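Local atomic coordinates of beta-N-acetylhexosaminidase (Mycobacterium smegmatis, PDB entry 4YYF), a protein that probably hydrolyses terminal non-reducing N-acetyl-D-hexosamine residues from N-acetyl-beta-D-hexosaminides, as a member of glycosyl hydrolase family 3. Residues A[46-51]-A[66-70]; A[236-240]-A[278-283]; A[283-287]-A[354-358]. The protein carries 1 engineered substitution. All coordinates share one frame; numbering follows the deposited sequence.

From the N terminus, contact 1 closes first, bringing residues 66-70 back beside 46-51 across helix 56-66 and starting the pairing of the strands 49-52 and 70-73. Contact 2 closes a longer loop, in which the end of helix 234-239 meets the loop 278-283 that leads to strand 287-289. Contact 3 starts on Phe283, the residue it shares with contact 2, and joins 283-287 to the end of helix 345-357. The three loops follow in series; none nests or crosses. Contacts 1 and 2 lie on opposite sides of the chain's centre, their own centres about 27 Å apart. Contact 3 touches contact 1 where Leu48 packs on Asn355.

Contact 1: residues A[46-51]-A[66-70]; sequences AQLLTV and HHVGG
Ala46 and Gly69 meet on the tight side, where Gly69 N donates to Ala46 O at 3.0 Å from above the carbonyl plane. Leu49 N, closing the type I turn 46-49, reaches the same oxygen from the other face, so two N-H groups grip it, and Val68 CA adds a CA-H...O contact with Ala46 O at 3.4 Å. Ala46 CB presses on the carbonyls of His66, the last helical residue, and His67, 3.2 Å from His66 O. With no side chain at Gly69 or Gly70, the backbones run close: Gly70 CA lies 4.2 Å from Thr50 CA. This is the start of a parallel strand pair in a beta-alpha-beta unit of the TIM-barrel fold, with helix 56-66 as the connection. Val51 N donates to Gly70 O at 3.0 Å, nearly straight at 159°; the bond from Gly70 N to Leu49 O is weak. Val51 CG2 and Val68 CG2 touch at 4.0 Å, their side chains crossing at about a right angle. The side toward His67 is wetter. Bent at chi2 (61°), the Gln47 chain brings its amide back alongside Gly69, with NE2 3.6 Å from Gly69 CA. OE1 is bonded to Lys359, whereas NE2 donates to a water that in turn donates to His67 O. The imidazole of His67, a partly exposed residue, leads away from 46-51.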
ATOM      1  N   ALA A  46     -15.537   3.992  -5.332  1.00 16.29           N
ATOM      2  CA  ALA A  46     -14.349   4.595  -5.940  1.00 15.56           C
ATOM      3  C   ALA A  46     -13.347   5.039  -4.877  1.00 16.18           C
ATOM      4  O   ALA A  46     -12.140   5.101  -5.126  1.00 16.62           O
ATOM      5  CB  ALA A  46     -14.735   5.772  -6.859  1.00 16.53           C
ATOM      6  N   GLN A  47     -13.838   5.336  -3.677  1.00 14.94           N
ATOM      7  CA  GLN A  47     -12.948   5.757  -2.605  1.00 15.26           C
ATOM      8  C   GLN A  47     -12.030   4.618  -2.132  1.00 17.84           C
ATOM      9  O   GLN A  47     -11.018   4.855  -1.468  1.00 18.81           O
ATOM     10  CB  GLN A  47     -13.784   6.324  -1.449  1.00 19.67           C
ATOM     11  CG  GLN A  47     -12.973   6.871  -0.304  1.00 26.86           C
ATOM     12  CD  GLN A  47     -12.065   8.016  -0.707  1.00 28.11           C
ATOM     13  OE1 GLN A  47     -10.932   8.126  -0.199  1.00 23.01           O
ATOM     14  NE2 GLN A  47     -12.557   8.891  -1.610  1.00 18.93           N
ATOM     15  N   LEU A  48     -12.375   3.385  -2.493  1.00 16.71           N
ATOM     16  CA  LEU A  48     -11.610   2.211  -2.074  1.00 14.43           C
ATOM     17  C   LEU A  48     -10.526   1.818  -3.085  1.00 16.53           C
ATOM     18  O   LEU A  48      -9.887   0.770  -2.931  1.00 17.91           O
ATOM     19  CB  LEU A  48     -12.550   1.014  -1.871  1.00 14.19           C
ATOM     20  CG  LEU A  48     -13.765   1.284  -0.987  1.00 17.81           C
ATOM     21  CD1 LEU A  48     -14.602   0.021  -0.774  1.00 19.92           C
ATOM     22  CD2 LEU A  48     -13.342   1.897   0.353  1.00 16.12           C
ATOM     23  N   LEU A  49     -10.350   2.627  -4.129  1.00 12.81           N
ATOM     24  CA  LEU A  49      -9.425   2.305  -5.216  1.00 14.56           C
ATOM     25  C   LEU A  49      -8.258   3.283  -5.250  1.00 16.36           C
ATOM     26  O   LEU A  49      -8.440   4.483  -5.031  1.00 16.68           O
ATOM     27  CB  LEU A  49     -10.149   2.356  -6.573  1.00 14.81           C
ATOM     28  CG  LEU A  49     -11.507   1.650  -6.684  1.00 15.85           C
ATOM     29  CD1 LEU A  49     -12.095   1.849  -8.072  1.00 16.41           C
ATOM     30  CD2 LEU A  49     -11.375   0.168  -6.345  1.00 14.26           C
ATOM     31  N   THR A  50      -7.060   2.774  -5.527  1.00 14.94           N
ATOM     32  CA  THR A  50      -5.909   3.640  -5.807  1.00 13.34           C
ATOM     33  C   THR A  50      -5.348   3.223  -7.154  1.00 12.89           C
ATOM     34  O   THR A  50      -5.096   2.036  -7.380  1.00 12.78           O
ATOM     35  CB  THR A  50      -4.820   3.515  -4.729  1.00 12.92           C
ATOM     36  OG1 THR A  50      -5.370   3.890  -3.455  1.00 14.33           O
ATOM     37  CG2 THR A  50      -3.639   4.445  -5.056  1.00 13.19           C
ATOM     38  N   VAL A  51      -5.181   4.180  -8.065  1.00 13.31           N
ATOM     39  CA  VAL A  51      -4.799   3.824  -9.426  1.00 14.32           C
ATOM     40  C   VAL A  51      -3.593   4.610  -9.920  1.00 12.56           C
ATOM     41  O   VAL A  51      -3.486   5.818  -9.695  1.00 14.22           O
ATOM     42  CB  VAL A  51      -5.984   3.988 -10.423  1.00 17.61           C
ATOM     43  CG1 VAL A  51      -7.051   2.940 -10.149  1.00 18.21           C
ATOM     44  CG2 VAL A  51      -6.576   5.406 -10.346  1.00 13.07           C
ATOM     45  N   HIS A  66     -14.410   9.886 -12.105  1.00 15.36           N
ATOM     46  CA  HIS A  66     -14.738   8.705 -11.323  1.00 17.38           C
ATOM     47  C   HIS A  66     -14.562   8.869  -9.823  1.00 15.74           C
ATOM     48  O   HIS A  66     -14.999   8.013  -9.068  1.00 16.42           O
ATOM     49  CB  HIS A  66     -13.924   7.501 -11.829  1.00 14.91           C
ATOM     50  CG  HIS A  66     -14.145   7.214 -13.274  1.00 17.31           C
ATOM     51  ND1 HIS A  66     -15.306   6.619 -13.742  1.00 22.47           N
ATOM     52  CD2 HIS A  66     -13.389   7.458 -14.372  1.00 18.69           C
ATOM     53  CE1 HIS A  66     -15.248   6.514 -15.052  1.00 24.42           C
ATOM     54  NE2 HIS A  66     -14.093   7.013 -15.465  1.00 23.15           N
ATOM     55  N   HIS A  67     -13.924   9.951  -9.387  1.00 16.44           N
ATOM     56  CA  HIS A  67     -13.776  10.210  -7.941  1.00 14.41           C
ATOM     57  C   HIS A  67     -13.010   9.107  -7.217  1.00 15.53           C
ATOM     58  O   HIS A  67     -13.325   8.777  -6.060  1.00 15.88           O
ATOM     59  CB  HIS A  67     -15.133  10.394  -7.278  1.00 15.93           C
ATOM     60  CG  HIS A  67     -15.966  11.453  -7.918  1.00 23.73           C
ATOM     61  ND1 HIS A  67     -15.515  12.745  -8.094  1.00 25.80           N
ATOM     62  CD2 HIS A  67     -17.216  11.419  -8.439  1.00 31.20           C
ATOM     63  CE1 HIS A  67     -16.453  13.458  -8.692  1.00 30.94           C
ATOM     64  NE2 HIS A  67     -17.493  12.676  -8.916  1.00 32.86           N
ATOM     65  N   VAL A  68     -12.004   8.550  -7.882  1.00 15.71           N
ATOM     66  CA  VAL A  68     -11.133   7.569  -7.227  1.00 15.50           C
ATOM     67  C   VAL A  68     -10.454   8.206  -6.016  1.00 17.71           C
ATOM     68  O   VAL A  68     -10.086   9.400  -6.033  1.00 15.49           O
ATOM     69  CB  VAL A  68     -10.080   6.952  -8.183  1.00 12.05           C
ATOM     70  CG1 VAL A  68     -10.748   6.099  -9.256  1.00 13.52           C
ATOM     71  CG2 VAL A  68      -9.190   8.036  -8.814  1.00 13.12           C
ATOM     72  N   GLY A  69     -10.310   7.427  -4.948  1.00 13.80           N
ATOM     73  CA  GLY A  69      -9.793   7.966  -3.701  1.00 12.57           C
ATOM     74  C   GLY A  69      -8.309   8.269  -3.772  1.00 15.13           C
ATOM     75  O   GLY A  69      -7.806   9.154  -3.074  1.00 12.91           O
ATOM     76  N   GLY A  70      -7.593   7.537  -4.615  1.00 13.52           N
ATOM     77  CA  GLY A  70      -6.154   7.721  -4.661  1.00 13.25           C
ATOM     78  C   GLY A  70      -5.580   7.552  -6.043  1.00 12.12           C
ATOM     79  O   GLY A  70      -6.115   6.812  -6.869  1.00 12.86           O
TER
HETATM   80  O   HOH W   1     -14.766   8.714  -3.831  1.00 25.88           O

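Contact 2: residues A[236-240]-A[278-283]; sequences YRTLT and YGGPGF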
ATOM      1  N   TYR A 236       5.758  -6.452  12.647  1.00 15.62           N
ATOM      2  CA  TYR A 236       4.383  -5.954  12.723  1.00 19.95           C
ATOM      3  C   TYR A 236       3.863  -5.852  14.158  1.00 22.95           C
ATOM      4  O   TYR A 236       3.019  -5.012  14.451  1.00 22.51           O
ATOM      5  CB  TYR A 236       3.434  -6.828  11.893  1.00 19.52           C
ATOM      6  CG  TYR A 236       3.718  -6.799  10.407  1.00 17.63           C
ATOM      7  CD1 TYR A 236       3.178  -5.812   9.596  1.00 19.27           C
ATOM      8  CD2 TYR A 236       4.529  -7.764   9.813  1.00 18.26           C
ATOM      9  CE1 TYR A 236       3.436  -5.781   8.230  1.00 17.48           C
ATOM     10  CE2 TYR A 236       4.798  -7.735   8.444  1.00 17.32           C
ATOM     11  CZ  TYR A 236       4.241  -6.742   7.666  1.00 19.17           C
ATOM     12  OH  TYR A 236       4.496  -6.712   6.304  1.00 19.07           O
ATOM     13  N   ARG A 237       4.371  -6.704  15.046  0.59 22.59           N
ATOM     14  CA  ARG A 237       3.884  -6.739  16.426  0.59 24.03           C
ATOM     15  C   ARG A 237       3.999  -5.399  17.129  0.59 25.01           C
ATOM     16  O   ARG A 237       3.144  -5.049  17.927  0.59 25.75           O
ATOM     17  CB  ARG A 237       4.631  -7.776  17.255  0.59 24.57           C
ATOM     18  CG  ARG A 237       4.489  -9.214  16.810  0.59 28.97           C
ATOM     19  CD  ARG A 237       5.428 -10.046  17.662  0.59 32.87           C
ATOM     20  NE  ARG A 237       5.513 -11.452  17.274  0.59 38.50           N
ATOM     21  CZ  ARG A 237       6.365 -12.314  17.826  0.59 36.06           C
ATOM     22  NH1 ARG A 237       6.388 -13.580  17.434  0.59 36.29           N
ATOM     23  NH2 ARG A 237       7.199 -11.903  18.773  0.59 30.18           N
ATOM     24  N   THR A 238       5.065  -4.655  16.852  1.00 20.59           N
ATOM     25  CA  THR A 238       5.204  -3.331  17.454  1.00 22.81           C
ATOM     26  C   THR A 238       4.868  -2.192  16.488  1.00 19.69           C
ATOM     27  O   THR A 238       4.351  -1.165  16.907  1.00 21.01           O
ATOM     28  CB  THR A 238       6.588  -3.098  18.087  1.00 31.12           C
ATOM     29  OG1 THR A 238       7.592  -3.241  17.092  1.00 33.52           O
ATOM     30  CG2 THR A 238       6.844  -4.102  19.199  1.00 33.96           C
ATOM     31  N   LEU A 239       5.150  -2.372  15.204  1.00 14.90           N
ATOM     32  CA  LEU A 239       5.061  -1.260  14.265  1.00 18.96           C
ATOM     33  C   LEU A 239       3.629  -0.910  13.856  1.00 17.47           C
ATOM     34  O   LEU A 239       3.350   0.231  13.516  1.00 16.75           O
ATOM     35  CB  LEU A 239       5.930  -1.514  13.028  1.00 15.91           C
ATOM     36  CG  LEU A 239       7.425  -1.638  13.324  1.00 17.81           C
ATOM     37  CD1 LEU A 239       8.241  -1.667  12.044  1.00 16.25           C
ATOM     38  CD2 LEU A 239       7.871  -0.481  14.220  1.00 20.52           C
ATOM     39  N   THR A 240       2.721  -1.881  13.887  1.00 17.40           N
ATOM     40  CA  THR A 240       1.323  -1.590  13.538  1.00 18.48           C
ATOM     41  C   THR A 240       0.618  -0.746  14.589  1.00 20.03           C
ATOM     42  O   THR A 240      -0.423  -0.144  14.307  1.00 18.94           O
ATOM     43  CB  THR A 240       0.494  -2.863  13.288  1.00 17.88           C
ATOM     44  OG1 THR A 240       0.407  -3.625  14.492  1.00 20.64           O
ATOM     45  CG2 THR A 240       1.135  -3.714  12.221  1.00 19.44           C
ATOM     46  N   TYR A 278      -1.724 -12.499  14.393  1.00 22.88           N
ATOM     47  CA  TYR A 278      -0.348 -12.459  13.913  1.00 27.23           C
ATOM     48  C   TYR A 278       0.644 -12.269  15.067  1.00 32.94           C
ATOM     49  O   TYR A 278       1.858 -12.293  14.853  1.00 36.92           O
ATOM     50  CB  TYR A 278      -0.165 -11.356  12.863  1.00 23.66           C
ATOM     51  CG  TYR A 278      -0.219  -9.975  13.456  1.00 22.63           C
ATOM     52  CD1 TYR A 278      -1.436  -9.371  13.736  1.00 23.78           C
ATOM     53  CD2 TYR A 278       0.948  -9.277  13.743  1.00 20.69           C
ATOM     54  CE1 TYR A 278      -1.499  -8.118  14.282  1.00 19.51           C
ATOM     55  CE2 TYR A 278       0.896  -8.017  14.289  1.00 16.75           C
ATOM     56  CZ  TYR A 278      -0.327  -7.448  14.558  1.00 21.85           C
ATOM     57  OH  TYR A 278      -0.379  -6.193  15.110  1.00 27.84           O
ATOM     58  N   GLY A 279       0.132 -12.056  16.280  1.00 29.90           N
ATOM     59  CA  GLY A 279       0.990 -11.944  17.450  1.00 30.71           C
ATOM     60  C   GLY A 279       1.117 -10.539  18.015  1.00 32.31           C
ATOM     61  O   GLY A 279       1.811 -10.319  19.005  1.00 36.92           O
ATOM     62  N   GLY A 280       0.447  -9.584  17.384  1.00 22.78           N
ATOM     63  CA  GLY A 280       0.442  -8.214  17.852  1.00 24.57           C
ATOM     64  C   GLY A 280      -0.999  -7.825  18.084  1.00 23.31           C
ATOM     65  O   GLY A 280      -1.894  -8.623  17.834  1.00 28.21           O
ATOM     66  N   PRO A 281      -1.235  -6.612  18.585  1.00 28.81           N
ATOM     67  CA  PRO A 281      -2.617  -6.173  18.794  1.00 28.53           C
ATOM     68  C   PRO A 281      -3.366  -6.118  17.467  1.00 24.76           C
ATOM     69  O   PRO A 281      -2.761  -5.772  16.449  1.00 22.03           O
ATOM     70  CB  PRO A 281      -2.452  -4.763  19.372  1.00 29.13           C
ATOM     71  CG  PRO A 281      -1.059  -4.343  18.966  1.00 36.87           C
ATOM     72  CD  PRO A 281      -0.256  -5.594  18.996  1.00 31.95           C
ATOM     73  N   GLY A 282      -4.655  -6.463  17.479  1.00 18.70           N
ATOM     74  CA  GLY A 282      -5.467  -6.440  16.273  1.00 19.80           C
ATOM     75  C   GLY A 282      -5.421  -5.069  15.618  1.00 21.93           C
ATOM     76  O   GLY A 282      -5.584  -4.048  16.292  1.00 25.71           O
ATOM     77  N   PHE A 283      -5.203  -5.045  14.307  1.00 16.94           N
ATOM     78  CA  PHE A 283      -4.970  -3.797  13.587  1.00 14.46           C
ATOM     79  C   PHE A 283      -6.261  -3.258  12.995  1.00 18.44           C
ATOM     80  O   PHE A 283      -6.952  -3.962  12.255  1.00 19.66           O
ATOM     81  CB  PHE A 283      -3.934  -4.030  12.476  1.00 14.20           C
ATOM     82  CG  PHE A 283      -3.611  -2.801  11.668  1.00 17.47           C
ATOM     83  CD1 PHE A 283      -3.024  -1.691  12.268  1.00 17.30           C
ATOM     84  CD2 PHE A 283      -3.870  -2.765  10.305  1.00 18.83           C
ATOM     85  CE1 PHE A 283      -2.709  -0.558  11.522  1.00 16.28           C
ATOM     86  CE2 PHE A 283      -3.564  -1.637   9.547  1.00 16.42           C
ATOM     87  CZ  PHE A 283      -2.978  -0.535  10.156  1.00 15.42           C
TER
HETATM   88  O   HOH W   2      -2.164  -3.031  15.730  1.00 27.13           O
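Tyr278 reaches from its loop to the last turn of helix 234-239, and its side chain can be followed outward. At CB, chi1 of 71° puts CG between the backbone N and the carbonyl carbon, and the ring folds over its own loop and takes Gly280 N on one face, 3.5 Å above the centre. One edge turns to the helix: CD2 lies near Tyr236 CB, and Tyr278 CE2 comes to 3.7 Å from the same Tyr236 CB, with Arg237 N in the ring plane. CZ passes within 3.9 Å of Thr240 OG1. At the tip, Tyr278 OH donates to Pro281 O at 2.8 Å and lies equally close to Thr240 OG1. Thr240 OG1 donates to Tyr236 O, which also accepts from Thr240 N, so the carbonyl is gripped twice. Thr240 CB then rests 3.8 Å from Phe283 CD1, while Thr240 O lies at the edge of the Phe283 ring. Thr240 and Phe283 both pack on Val247 of strand 246-249, so the contact joins helix 234-239, which precedes that strand, to the loop before the neighbouring parallel strand 287-289 of the TIM barrel. A water donates to both Thr240 OG1 and Pro281 O, and thus bridges the segments. Polar cohesion across the contact therefore draws on this shared water, whereas Tyr278 O, buried by the same contact, has no partner in the model.

Contact 3: residues A[283-287]-A[354-358]; sequences FGGLV and RNAAV
Arg354 NE donates to Gly284 O at 3.0 Å, a bent bond (136°) that approaches from above the carbonyl plane. It joins the last turn of helix 345-357 to the loop entering strand 287-289 of the TIM barrel. The Arg354 chain is extended from CG to NE and runs past two successive carbonyls, with CD 3.5 Å from Gly285 O and about as far from Gly284 O. The guanidinium ends in a salt bridge between its NH1 and Asp317 OD1. The other carboxylate oxygen of Asp317 accepts from Val287 N, so one acidic group links the arginine to the strand start. Arg274 NH2 lies near Arg354 NH1, and the negative charge of Asp317 probably offsets the two like charges. The side chain of Arg354 also comes within about 5 Å of the sodium ion, whose site includes Ala347 and Ser351 of the same helix.

Beside these polar groups, Leu286 carries the apolar part of the contact. Its CG stands anti to the backbone N (chi1 -165°), which directs both methyls at the helix. CD1 sits 3.9 Å from Arg354 CB and 3.6 Å from Asn355 OD1, the leucine and asparagine side chains crossing at about a right angle. The amide of Asn355 is tied down on both ends: OD1 accepts from Asn318 ND2, and ND2 donates to Ser351 O and Asp317 O. At the outer end, Leu286 CD2 meets Val358 CG2 at 4.0 Å.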
ATOM      1  N   PHE A 283      -5.203  -5.045  14.307  1.00 16.94           N
ATOM      2  CA  PHE A 283      -4.970  -3.797  13.587  1.00 14.46           C
ATOM      3  C   PHE A 283      -6.261  -3.258  12.995  1.00 18.44           C
ATOM      4  O   PHE A 283      -6.952  -3.962  12.255  1.00 19.66           O
ATOM      5  CB  PHE A 283      -3.934  -4.030  12.476  1.00 14.20           C
ATOM      6  CG  PHE A 283      -3.611  -2.801  11.668  1.00 17.47           C
ATOM      7  CD1 PHE A 283      -3.024  -1.691  12.268  1.00 17.30           C
ATOM      8  CD2 PHE A 283      -3.870  -2.765  10.305  1.00 18.83           C
ATOM      9  CE1 PHE A 283      -2.709  -0.558  11.522  1.00 16.28           C
ATOM     10  CE2 PHE A 283      -3.564  -1.637   9.547  1.00 16.42           C
ATOM     11  CZ  PHE A 283      -2.978  -0.535  10.156  1.00 15.42           C
ATOM     12  N   GLY A 284      -6.579  -2.003  13.311  1.00 20.22           N
ATOM     13  CA  GLY A 284      -7.818  -1.394  12.860  1.00 13.79           C
ATOM     14  C   GLY A 284      -7.623  -0.327  11.794  1.00 15.56           C
ATOM     15  O   GLY A 284      -8.585   0.293  11.359  1.00 18.80           O
ATOM     16  N   GLY A 285      -6.384  -0.120  11.361  1.00 15.77           N
ATOM     17  CA  GLY A 285      -6.105   0.889  10.360  1.00 15.14           C
ATOM     18  C   GLY A 285      -6.246   0.420   8.923  1.00 14.16           C
ATOM     19  O   GLY A 285      -6.807  -0.647   8.633  1.00 15.76           O
ATOM     20  N   LEU A 286      -5.726   1.242   8.018  1.00 14.34           N
ATOM     21  CA  LEU A 286      -5.918   1.067   6.593  1.00 14.58           C
ATOM     22  C   LEU A 286      -5.036  -0.041   6.033  1.00 15.17           C
ATOM     23  O   LEU A 286      -3.839  -0.119   6.330  1.00 15.46           O
ATOM     24  CB  LEU A 286      -5.591   2.381   5.882  1.00 16.54           C
ATOM     25  CG  LEU A 286      -6.064   2.534   4.441  1.00 19.52           C
ATOM     26  CD1 LEU A 286      -7.586   2.510   4.419  1.00 13.75           C
ATOM     27  CD2 LEU A 286      -5.523   3.836   3.837  1.00 17.52           C
ATOM     28  N   VAL A 287      -5.630  -0.905   5.218  1.00 13.29           N
ATOM     29  CA  VAL A 287      -4.891  -2.016   4.622  1.00 12.91           C
ATOM     30  C   VAL A 287      -4.984  -1.960   3.096  1.00 16.64           C
ATOM     31  O   VAL A 287      -6.084  -2.031   2.538  1.00 16.64           O
ATOM     32  CB  VAL A 287      -5.408  -3.379   5.137  1.00 14.86           C
ATOM     33  CG1 VAL A 287      -4.608  -4.506   4.517  1.00 12.94           C
ATOM     34  CG2 VAL A 287      -5.296  -3.460   6.665  1.00 12.34           C
ATOM     35  N   ARG A 354     -12.257   3.865   7.072  1.00 11.33           N
ATOM     36  CA  ARG A 354     -10.809   3.787   7.283  1.00 14.10           C
ATOM     37  C   ARG A 354     -10.043   4.652   6.308  1.00 16.29           C
ATOM     38  O   ARG A 354      -9.025   5.234   6.668  1.00 16.64           O
ATOM     39  CB  ARG A 354     -10.310   2.340   7.187  1.00 11.79           C
ATOM     40  CG  ARG A 354     -10.818   1.476   8.327  1.00 17.90           C
ATOM     41  CD  ARG A 354     -10.176   0.121   8.297  1.00 13.46           C
ATOM     42  NE  ARG A 354     -10.631  -0.726   9.397  1.00 15.38           N
ATOM     43  CZ  ARG A 354     -11.350  -1.831   9.233  1.00 18.87           C
ATOM     44  NH1 ARG A 354     -11.682  -2.213   8.007  1.00 16.54           N
ATOM     45  NH2 ARG A 354     -11.722  -2.551  10.291  1.00 16.22           N
ATOM     46  N   ASN A 355     -10.506   4.703   5.064  1.00 15.56           N
ATOM     47  CA  ASN A 355      -9.880   5.560   4.059  1.00 16.44           C
ATOM     48  C   ASN A 355     -10.072   7.022   4.395  1.00 16.75           C
ATOM     49  O   ASN A 355      -9.167   7.827   4.182  1.00 19.15           O
ATOM     50  CB  ASN A 355     -10.447   5.294   2.660  1.00 13.49           C
ATOM     51  CG  ASN A 355      -9.762   4.145   1.972  1.00 17.03           C
ATOM     52  OD1 ASN A 355      -8.629   4.283   1.509  1.00 17.00           O
ATOM     53  ND2 ASN A 355     -10.451   3.000   1.878  1.00 13.40           N
ATOM     54  N   ALA A 356     -11.254   7.372   4.910  1.00 15.22           N
ATOM     55  CA  ALA A 356     -11.514   8.762   5.288  1.00 17.59           C
ATOM     56  C   ALA A 356     -10.707   9.160   6.511  1.00 19.74           C
ATOM     57  O   ALA A 356     -10.297  10.315   6.637  1.00 17.59           O
ATOM     58  CB  ALA A 356     -13.021   9.006   5.532  1.00 13.58           C
ATOM     59  N   ALA A 357     -10.487   8.211   7.420  1.00 21.31           N
ATOM     60  CA  ALA A 357      -9.847   8.524   8.702  1.00 19.71           C
ATOM     61  C   ALA A 357      -8.410   9.033   8.544  1.00 19.28           C
ATOM     62  O   ALA A 357      -7.902   9.765   9.395  1.00 20.07           O
ATOM     63  CB  ALA A 357      -9.903   7.332   9.649  1.00 20.50           C
ATOM     64  N   VAL A 358      -7.743   8.664   7.457  1.00 16.88           N
ATOM     65  CA  VAL A 358      -6.394   9.178   7.258  1.00 18.33           C
ATOM     66  C   VAL A 358      -6.338  10.424   6.378  1.00 20.48           C
ATOM     67  O   VAL A 358      -5.255  10.864   6.004  1.00 23.87           O
ATOM     68  CB  VAL A 358      -5.436   8.100   6.733  1.00 22.02           C
ATOM     69  CG1 VAL A 358      -5.240   7.034   7.796  1.00 23.97           C
ATOM     70  CG2 VAL A 358      -5.982   7.478   5.447  1.00 25.87           C
TER